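Local coordinates for protein dual function macrocyclase-peptidase POPB (Galerina marginata, PDB 5N4B) that cleaves peptide bonds after proline and joins peptide ends into macrocycles during the biosynthesis of the toxic amanitins, at residues 148-161 / 201-215. The protein carries 1 engineered substitution. Numbering follows the deposited sequence.
Sequences LCKFSPDGKFFAYA and FKFSTIIWTKDSKGF
The carbonyl oxygen of Lys150 is gripped from opposite faces of its peptide plane: Ala159 N reaches it as part of the hairpin ladder, and Trp208 NE1 donates to Lys150 O at 3.0 Å from well above the plane, with an N-H...O angle of 159°. The indole meets this oxygen edge-on, its N-H pointing along the ring plane. Both indole faces are occupied. Ser152 CB sits squarely over the six-membered ring, 3.5 Å from the centroid, in a CH-pi contact, while Phe215 CD2 lies over the other face toward the rim. Pro153 CD packs 3.4 Å from Trp208 CB, at the root of the indole, and Phe157 CB touches Trp208 CH2. The Lys150 chain runs antiparallel to the indole alongside it; bends at chi2 (75°) and chi4 (-67°) bring NZ to Ile206 O at 2.9 Å, and a water links the same ammonium to Trp208 N. At the turn, Asp154 N donates to Ser212 OG at 2.9 Å. Asp154 itself is held by an Asx turn, its OD1 taking Lys156 N and Ser152 OG from opposite faces of the carboxylate. Toward the catalytic domain, Leu148 CD2 and Ala161 CB meet the edge of the Phe201 ring, Ala161 CB at 3.6 Å from CE2; the Phe201 side chain lies about 7 Å from that of the charge-relay residue His699. Since 144-151 and 207-208 are the first strands of successive four-stranded antiparallel sheets, this is face-to-face packing of neighbouring blades in the beta-propeller of a prolyl oligopeptidase.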
loop_
_atom_site.group_PDB
_atom_site.type_symbol
_atom_site.label_atom_id
_atom_site.label_comp_id
_atom_site.label_asym_id
_atom_site.label_seq_id
_atom_site.Cartn_x
_atom_site.Cartn_y
_atom_site.Cartn_z
ATOM N N LEU A 148 1.545 -11.503 7.206
ATOM C CA LEU A 148 2.729 -10.898 7.794
ATOM C C LEU A 148 3.513 -12.012 8.484
ATOM O O LEU A 148 2.916 -12.961 8.981
ATOM C CB LEU A 148 2.321 -9.841 8.863
ATOM C CG LEU A 148 3.378 -8.910 9.345
ATOM C CD1 LEU A 148 3.775 -8.021 8.193
ATOM C CD2 LEU A 148 2.810 -8.046 10.474
ATOM N N CYS A 149 4.832 -11.866 8.571
ATOM C CA CYS A 149 5.644 -12.813 9.312
ATOM C C CYS A 149 6.905 -12.172 9.848
ATOM O O CYS A 149 7.363 -11.114 9.374
ATOM C CB CYS A 149 5.942 -14.075 8.502
ATOM S SG CYS A 149 7.025 -13.804 7.097
ATOM N N LYS A 150 7.491 -12.847 10.839
ATOM C CA LYS A 150 8.690 -12.320 11.504
ATOM C C LYS A 150 9.399 -13.452 12.227
ATOM O O LYS A 150 8.825 -14.069 13.138
ATOM C CB LYS A 150 8.311 -11.200 12.500
ATOM C CG LYS A 150 9.490 -10.320 12.917
ATOM C CD LYS A 150 9.831 -9.361 11.749
ATOM C CE LYS A 150 10.660 -8.210 12.077
ATOM N NZ LYS A 150 9.953 -7.231 12.985
ATOM N N PHE A 151 10.662 -13.689 11.872
ATOM C CA PHE A 151 11.519 -14.608 12.611
ATOM C C PHE A 151 12.016 -13.944 13.889
ATOM O O PHE A 151 12.291 -12.743 13.937
ATOM C CB PHE A 151 12.738 -14.972 11.781
ATOM C CG PHE A 151 12.471 -15.942 10.663
ATOM C CD1 PHE A 151 12.342 -17.300 10.873
ATOM C CD2 PHE A 151 12.399 -15.460 9.374
ATOM C CE1 PHE A 151 12.146 -18.178 9.816
ATOM C CE2 PHE A 151 12.229 -16.379 8.315
ATOM C CZ PHE A 151 12.087 -17.719 8.569
ATOM N N SER A 152 12.223 -14.769 14.912
ATOM C CA SER A 152 12.839 -14.293 16.135
ATOM C C SER A 152 14.310 -13.944 15.894
ATOM O O SER A 152 14.958 -14.484 14.986
ATOM C CB SER A 152 12.724 -15.318 17.246
ATOM O OG SER A 152 13.335 -16.542 16.894
ATOM N N PRO A 153 14.853 -13.042 16.718
ATOM C CA PRO A 153 16.240 -12.623 16.545
ATOM C C PRO A 153 17.215 -13.771 16.624
ATOM O O PRO A 153 18.225 -13.783 15.927
ATOM C CB PRO A 153 16.423 -11.606 17.684
ATOM C CG PRO A 153 15.121 -11.133 18.012
ATOM C CD PRO A 153 14.134 -12.203 17.688
ATOM N N ASP A 154 16.938 -14.789 17.449
ATOM C CA ASP A 154 17.827 -15.941 17.577
ATOM C C ASP A 154 17.636 -16.967 16.481
ATOM O O ASP A 154 18.358 -17.976 16.483
ATOM C CB ASP A 154 17.712 -16.549 18.973
ATOM C CG ASP A 154 16.398 -17.227 19.271
ATOM O OD1 ASP A 154 15.557 -17.309 18.384
ATOM O OD2 ASP A 154 16.241 -17.738 20.430
ATOM N N GLY A 155 16.684 -16.762 15.583
ATOM C CA GLY A 155 16.495 -17.662 14.478
ATOM C C GLY A 155 15.795 -18.944 14.823
ATOM O O GLY A 155 15.737 -19.827 13.954
ATOM N N LYS A 156 15.309 -19.109 16.054
ATOM C CA LYS A 156 14.693 -20.362 16.480
ATOM C C LYS A 156 13.219 -20.452 16.174
ATOM O O LYS A 156 12.706 -21.565 16.065
ATOM C CB LYS A 156 14.916 -20.580 17.987
ATOM C CG LYS A 156 16.414 -20.763 18.289
ATOM C CD LYS A 156 16.733 -21.009 19.792
ATOM C CE LYS A 156 16.296 -22.407 20.263
ATOM N NZ LYS A 156 16.700 -22.685 21.698
ATOM N N PHE A 157 12.511 -19.318 16.029
ATOM C CA PHE A 157 11.077 -19.326 15.892
ATOM C C PHE A 157 10.655 -18.424 14.752
ATOM O O PHE A 157 11.358 -17.484 14.379
ATOM C CB PHE A 157 10.344 -18.919 17.183
ATOM C CG PHE A 157 10.486 -19.930 18.269
ATOM C CD1 PHE A 157 9.834 -21.121 18.179
ATOM C CD2 PHE A 157 11.352 -19.722 19.307
ATOM C CE1 PHE A 157 9.971 -22.087 19.170
ATOM C CE2 PHE A 157 11.483 -20.688 20.295
ATOM C CZ PHE A 157 10.815 -21.841 20.209
ATOM N N PHE A 158 9.494 -18.749 14.199
ATOM C CA PHE A 158 8.888 -18.027 13.094
ATOM C C PHE A 158 7.459 -17.724 13.480
ATOM O O PHE A 158 6.659 -18.643 13.666
ATOM C CB PHE A 158 8.942 -18.898 11.843
ATOM C CG PHE A 158 8.277 -18.313 10.602
ATOM C CD1 PHE A 158 8.843 -17.225 9.940
ATOM C CD2 PHE A 158 7.126 -18.866 10.069
ATOM C CE1 PHE A 158 8.297 -16.761 8.776
ATOM C CE2 PHE A 158 6.582 -18.377 8.907
ATOM C CZ PHE A 158 7.123 -17.325 8.287
ATOM N N ALA A 159 7.131 -16.457 13.610
ATOM C CA ALA A 159 5.771 -16.018 13.911
ATOM C C ALA A 159 5.095 -15.601 12.613
ATOM O O ALA A 159 5.727 -14.966 11.771
ATOM C CB ALA A 159 5.788 -14.857 14.888
ATOM N N TYR A 160 3.842 -15.990 12.426
ATOM C CA TYR A 160 3.176 -15.728 11.167
ATOM C C TYR A 160 1.708 -15.449 11.384
ATOM O O TYR A 160 1.041 -16.173 12.131
ATOM C CB TYR A 160 3.358 -16.857 10.162
ATOM C CG TYR A 160 2.984 -18.232 10.633
ATOM C CD1 TYR A 160 3.852 -18.957 11.442
ATOM C CD2 TYR A 160 1.842 -18.895 10.179
ATOM C CE1 TYR A 160 3.568 -20.257 11.844
ATOM C CE2 TYR A 160 1.565 -20.222 10.572
ATOM C CZ TYR A 160 2.470 -20.883 11.392
ATOM O OH TYR A 160 2.240 -22.209 11.770
ATOM N N ALA A 161 1.219 -14.404 10.755
ATOM C CA ALA A 161 -0.154 -13.942 10.869
ATOM C C ALA A 161 -0.976 -14.488 9.720
ATOM O O ALA A 161 -0.581 -14.353 8.547
ATOM C CB ALA A 161 -0.204 -12.409 10.855
ATOM N N PHE A 201 -5.413 -9.836 16.058
ATOM C CA PHE A 201 -4.276 -9.030 15.650
ATOM C C PHE A 201 -4.637 -8.189 14.433
ATOM O O PHE A 201 -5.180 -8.696 13.433
ATOM C CB PHE A 201 -3.117 -9.979 15.311
ATOM C CG PHE A 201 -1.937 -9.342 14.588
ATOM C CD1 PHE A 201 -1.268 -8.294 15.135
ATOM C CD2 PHE A 201 -1.482 -9.848 13.388
ATOM C CE1 PHE A 201 -0.183 -7.706 14.462
ATOM C CE2 PHE A 201 -0.392 -9.300 12.737
ATOM C CZ PHE A 201 0.263 -8.247 13.281
ATOM N N LYS A 202 -4.295 -6.903 14.480
ATOM C CA LYS A 202 -4.557 -6.027 13.358
ATOM C C LYS A 202 -3.796 -4.718 13.523
ATOM O O LYS A 202 -3.642 -4.222 14.638
ATOM C CB LYS A 202 -6.065 -5.716 13.276
ATOM C CG LYS A 202 -6.607 -5.246 11.937
ATOM C CD LYS A 202 -8.120 -5.078 11.997
ATOM C CE LYS A 202 -8.674 -4.871 10.638
ATOM N NZ LYS A 202 -10.187 -4.900 10.655
ATOM N N PHE A 203 -3.339 -4.167 12.394
ATOM C CA PHE A 203 -2.810 -2.796 12.277
ATOM C C PHE A 203 -1.509 -2.552 13.033
ATOM O O PHE A 203 -1.228 -1.415 13.431
ATOM C CB PHE A 203 -3.859 -1.728 12.636
ATOM C CG PHE A 203 -5.080 -1.708 11.744
ATOM C CD1 PHE A 203 -4.963 -1.830 10.383
ATOM C CD2 PHE A 203 -6.339 -1.544 12.285
ATOM C CE1 PHE A 203 -6.108 -1.778 9.585
ATOM C CE2 PHE A 203 -7.476 -1.476 11.480
ATOM C CZ PHE A 203 -7.328 -1.620 10.124
ATOM N N SER A 204 -0.677 -3.559 13.220
ATOM C CA SER A 204 0.696 -3.321 13.659
ATOM C C SER A 204 1.611 -4.364 13.039
ATOM O O SER A 204 1.166 -5.290 12.373
ATOM C CB SER A 204 0.849 -3.312 15.198
ATOM O OG SER A 204 0.979 -4.634 15.761
ATOM N N THR A 205 2.901 -4.155 13.253
ATOM C CA THR A 205 3.928 -5.147 12.965
ATOM C C THR A 205 4.007 -6.161 14.119
ATOM O O THR A 205 3.395 -5.980 15.176
ATOM C CB THR A 205 5.280 -4.424 12.788
ATOM O OG1 THR A 205 5.489 -3.524 13.874
ATOM C CG2 THR A 205 5.286 -3.644 11.472
ATOM N N ILE A 206 4.780 -7.224 13.898
ATOM C CA ILE A 206 5.171 -8.168 14.943
ATOM C C ILE A 206 6.595 -7.817 15.338
ATOM O O ILE A 206 7.500 -7.859 14.489
ATOM C CB ILE A 206 5.097 -9.611 14.430
ATOM C CG1 ILE A 206 3.660 -10.000 14.072
ATOM C CG2 ILE A 206 5.711 -10.583 15.407
ATOM C CD1 ILE A 206 3.513 -11.255 13.356
ATOM N N ILE A 207 6.813 -7.526 16.640
ATOM C CA ILE A 207 8.100 -7.021 17.132
ATOM C C ILE A 207 8.623 -7.941 18.230
ATOM O O ILE A 207 8.157 -7.905 19.364
ATOM C CB ILE A 207 7.966 -5.583 17.626
ATOM C CG1 ILE A 207 7.530 -4.670 16.484
ATOM C CG2 ILE A 207 9.273 -5.086 18.227
ATOM C CD1 ILE A 207 8.545 -4.465 15.405
ATOM N N TRP A 208 9.614 -8.759 17.913
ATOM C CA TRP A 208 10.222 -9.606 18.918
ATOM C C TRP A 208 11.069 -8.802 19.881
ATOM O O TRP A 208 11.741 -7.840 19.504
ATOM C CB TRP A 208 11.142 -10.623 18.259
ATOM C CG TRP A 208 10.421 -11.760 17.517
ATOM C CD1 TRP A 208 10.008 -11.762 16.201
ATOM C CD2 TRP A 208 10.057 -13.040 18.052
ATOM N NE1 TRP A 208 9.391 -12.952 15.900
ATOM C CE2 TRP A 208 9.405 -13.752 17.009
ATOM C CE3 TRP A 208 10.198 -13.661 19.299
ATOM C CZ2 TRP A 208 8.935 -15.035 17.168
ATOM C CZ3 TRP A 208 9.700 -14.950 19.460
ATOM C CH2 TRP A 208 9.084 -15.623 18.416
ATOM N N THR A 209 11.075 -9.244 21.138
ATOM C CA THR A 209 12.110 -8.810 22.041
ATOM C C THR A 209 13.427 -9.497 21.674
ATOM O O THR A 209 13.452 -10.593 21.083
ATOM C CB THR A 209 11.705 -9.053 23.491
ATOM O OG1 THR A 209 11.264 -10.405 23.664
ATOM C CG2 THR A 209 10.597 -8.087 23.916
ATOM N N LYS A 210 14.534 -8.815 21.979
ATOM C CA LYS A 210 15.839 -9.260 21.525
ATOM C C LYS A 210 16.349 -10.483 22.273
ATOM O O LYS A 210 17.330 -11.102 21.833
ATOM C CB LYS A 210 16.845 -8.114 21.539
ATOM C CG LYS A 210 16.975 -7.322 20.268
ATOM C CD LYS A 210 15.675 -6.998 19.598
ATOM C CE LYS A 210 15.954 -6.125 18.340
ATOM N NZ LYS A 210 14.724 -5.742 17.566
ATOM N N ASP A 211 15.676 -10.865 23.354
ATOM C CA ASP A 211 15.904 -12.131 24.025
ATOM C C ASP A 211 15.167 -13.309 23.380
ATOM O O ASP A 211 15.280 -14.437 23.867
ATOM C CB ASP A 211 15.530 -11.978 25.508
ATOM C CG ASP A 211 14.056 -11.566 25.707
ATOM O OD1 ASP A 211 13.267 -11.710 24.750
ATOM O OD2 ASP A 211 13.702 -11.021 26.802
ATOM N N SER A 212 14.388 -13.043 22.324
ATOM C CA SER A 212 13.626 -14.047 21.584
ATOM C C SER A 212 12.603 -14.787 22.420
ATOM O O SER A 212 12.110 -15.851 22.011
ATOM C CB SER A 212 14.532 -15.042 20.871
ATOM O OG SER A 212 15.349 -14.418 19.880
ATOM N N LYS A 213 12.186 -14.209 23.538
ATOM C CA LYS A 213 11.228 -14.905 24.386
ATOM C C LYS A 213 9.793 -14.685 23.944
ATOM O O LYS A 213 8.903 -15.432 24.349
ATOM C CB LYS A 213 11.384 -14.410 25.839
ATOM C CG LYS A 213 12.726 -14.735 26.475
ATOM C CD LYS A 213 12.743 -14.242 27.910
ATOM C CE LYS A 213 13.980 -14.718 28.678
ATOM N NZ LYS A 213 14.058 -13.946 29.969
ATOM N N GLY A 214 9.549 -13.653 23.155
ATOM C CA GLY A 214 8.182 -13.298 22.822
ATOM C C GLY A 214 8.189 -12.111 21.887
ATOM O O GLY A 214 9.242 -11.581 21.524
ATOM N N PHE A 215 6.986 -11.656 21.576
ATOM C CA PHE A 215 6.821 -10.550 20.664
ATOM C C PHE A 215 5.653 -9.667 21.022
ATOM O O PHE A 215 4.671 -10.084 21.635
ATOM C CB PHE A 215 6.664 -11.035 19.207
ATOM C CG PHE A 215 5.584 -12.052 19.003
ATOM C CD1 PHE A 215 4.266 -11.654 18.852
ATOM C CD2 PHE A 215 5.879 -13.400 18.948
ATOM C CE1 PHE A 215 3.245 -12.605 18.673
ATOM C CE2 PHE A 215 4.862 -14.328 18.783
ATOM C CZ PHE A 215 3.558 -13.919 18.669
HETATM O O HOH W 1 11.062 -8.304 15.404
HETATM O O HOH W 2 14.137 -18.368 21.597
#